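Local coordinates for protein beta-methylmalyl-CoA dehydratase (Chloroflexus aurantiacus, PDB 4E3E) that catalyses the reversible dehydration of beta-methylmalyl-CoA to mesaconyl-CoA in the glyoxylate assimilation cycle that regenerates acetyl-CoA, at residues 211-216 against 250-255. Sequence-based numbering, arbitrary orientation.
Sequences VTIEEA and GGHIIS
I213 meets I253 and H252 in a small, buried, apolar contact where the chain leaves strand 204-212, about to turn into helix 215-224, and passes the first turn of helix 250-265. Some 102 Å² is buried, counting both sides, and the backbones stay well apart, with 9.4 Å between CA of I213 and CA of I253, so side-chain ends alone bridge the gap. The closest approach is methyl against methyl: CD1 of I213 lies 3.5 Å from CD1 of I253, tip to tip, while the two side chains cross at about a right angle. I213 reaches over in an extended form, its CG1 anti to the carbonyl carbon and CD1 carried on outward by a chi2 of 176°. I253 shares that first torsion but bends at the second, chi2 -54°, which brings CD1 round to I213 although its CB is not aimed there. The same methyl of I213 touches H252 more loosely, 4.4 Å from CD2, at the edge of the imidazole and near its plane. Both ring nitrogens are bound by other residues, ND1 to the hydroxyl of Y40 and NE2 to OE2 of E217, which fixes the ring's rotation and leaves a carbon edge for the isoleucine. E217 is itself tied to the turn, its OE1 bonded to the backbone N of E214, the N-cap residue of helix 215-224. In this hot-dog protein the contact thus joins the connection just after strand 204-212, an outermost strand of the chain's sheet, to helix 250-265, which packs on that sheet: I213 also rests on H218 of helix 215-224 and V248, whereas I253 continues onto V339 and L340 of strand 338-349.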
loop_
_atom_site.group_PDB
_atom_site.type_symbol
_atom_site.label_atom_id
_atom_site.label_comp_id
_atom_site.label_asym_id
_atom_site.label_seq_id
_atom_site.Cartn_x
_atom_site.Cartn_y
_atom_site.Cartn_z
ATOM N N VAL A 211 -5.313 -11.713 -14.148
ATOM C CA VAL A 211 -4.531 -11.306 -12.970
ATOM C C VAL A 211 -4.805 -12.210 -11.776
ATOM O O VAL A 211 -5.968 -12.526 -11.462
ATOM C CB VAL A 211 -4.732 -9.815 -12.584
ATOM C CG1 VAL A 211 -4.243 -8.910 -13.707
ATOM C CG2 VAL A 211 -6.186 -9.501 -12.208
ATOM N N THR A 212 -3.728 -12.631 -11.118
ATOM C CA THR A 212 -3.838 -13.565 -9.997
ATOM C C THR A 212 -3.982 -12.813 -8.672
ATOM O O THR A 212 -3.247 -11.860 -8.409
ATOM C CB THR A 212 -2.634 -14.513 -9.972
ATOM O OG1 THR A 212 -2.533 -15.138 -11.250
ATOM C CG2 THR A 212 -2.773 -15.593 -8.896
ATOM N N ILE A 213 -4.949 -13.249 -7.859
ATOM C CA ILE A 213 -5.230 -12.665 -6.544
ATOM C C ILE A 213 -4.284 -13.214 -5.482
ATOM O O ILE A 213 -4.133 -14.425 -5.350
ATOM C CB ILE A 213 -6.697 -12.922 -6.132
ATOM C CG1 ILE A 213 -7.648 -12.305 -7.166
ATOM C CG2 ILE A 213 -6.997 -12.404 -4.723
ATOM C CD1 ILE A 213 -9.111 -12.585 -6.909
ATOM N N GLU A 214 -3.649 -12.311 -4.732
ATOM C CA GLU A 214 -2.827 -12.705 -3.573
ATOM C C GLU A 214 -3.614 -12.445 -2.278
ATOM O O GLU A 214 -4.474 -11.565 -2.250
ATOM C CB GLU A 214 -1.485 -11.938 -3.576
ATOM C CG GLU A 214 -0.551 -12.298 -4.731
ATOM C CD GLU A 214 -0.194 -13.792 -4.746
ATOM O OE1 GLU A 214 0.173 -14.340 -3.682
ATOM O OE2 GLU A 214 -0.265 -14.434 -5.822
ATOM N N GLU A 215 -3.337 -13.202 -1.216
ATOM C CA GLU A 215 -4.019 -12.965 0.073
ATOM C C GLU A 215 -3.824 -11.538 0.586
ATOM O O GLU A 215 -4.798 -10.884 0.995
ATOM C CB GLU A 215 -3.568 -13.955 1.147
ATOM C CG GLU A 215 -3.911 -15.414 0.863
ATOM C CD GLU A 215 -5.387 -15.758 1.093
ATOM O OE1 GLU A 215 -6.230 -14.860 1.382
ATOM O OE2 GLU A 215 -5.704 -16.941 0.973
ATOM N N ALA A 216 -2.572 -11.062 0.559
ATOM C CA ALA A 216 -2.231 -9.750 1.104
ATOM C C ALA A 216 -2.965 -8.693 0.314
ATOM O O ALA A 216 -3.323 -7.642 0.846
ATOM C CB ALA A 216 -0.730 -9.497 1.039
ATOM N N GLY A 250 -16.256 -9.839 -2.723
ATOM C CA GLY A 250 -16.865 -9.751 -4.056
ATOM C C GLY A 250 -16.572 -8.439 -4.788
ATOM O O GLY A 250 -16.338 -8.430 -6.000
ATOM N N GLY A 251 -16.573 -7.326 -4.060
ATOM C CA GLY A 251 -16.285 -6.026 -4.666
ATOM C C GLY A 251 -14.852 -5.900 -5.183
ATOM O O GLY A 251 -14.582 -5.098 -6.080
ATOM N N HIS A 252 -13.929 -6.680 -4.618
ATOM C CA HIS A 252 -12.557 -6.757 -5.142
ATOM C C HIS A 252 -12.594 -7.279 -6.561
ATOM O O HIS A 252 -11.877 -6.781 -7.435
ATOM C CB HIS A 252 -11.693 -7.645 -4.249
ATOM C CG HIS A 252 -10.199 -7.594 -4.555
ATOM N ND1 HIS A 252 -9.432 -6.543 -4.232
ATOM C CD2 HIS A 252 -9.334 -8.563 -5.097
ATOM C CE1 HIS A 252 -8.153 -6.776 -4.597
ATOM N NE2 HIS A 252 -8.090 -8.032 -5.107
ATOM N N ILE A 253 -13.452 -8.263 -6.813
ATOM C CA ILE A 253 -13.620 -8.804 -8.172
ATOM C C ILE A 253 -14.218 -7.778 -9.126
ATOM O O ILE A 253 -13.797 -7.675 -10.285
ATOM C CB ILE A 253 -14.451 -10.105 -8.157
ATOM C CG1 ILE A 253 -13.853 -11.071 -7.125
ATOM C CG2 ILE A 253 -14.529 -10.738 -9.545
ATOM C CD1 ILE A 253 -12.372 -11.359 -7.319
ATOM N N ILE A 254 -15.181 -7.004 -8.637
ATOM C CA ILE A 254 -15.763 -5.927 -9.439
ATOM C C ILE A 254 -14.659 -4.953 -9.868
ATOM O O ILE A 254 -14.575 -4.538 -11.042
ATOM C CB ILE A 254 -16.898 -5.189 -8.690
ATOM C CG1 ILE A 254 -18.105 -6.116 -8.472
ATOM C CG2 ILE A 254 -17.336 -3.950 -9.459
ATOM C CD1 ILE A 254 -19.133 -5.608 -7.475
ATOM N N SER A 255 -13.805 -4.595 -8.916
ATOM C CA SER A 255 -12.770 -3.607 -9.184
ATOM C C SER A 255 -11.676 -4.117 -10.135
ATOM O O SER A 255 -11.170 -3.362 -10.980
ATOM C CB SER A 255 -12.201 -3.086 -7.866
ATOM O OG SER A 255 -13.005 -2.005 -7.396
#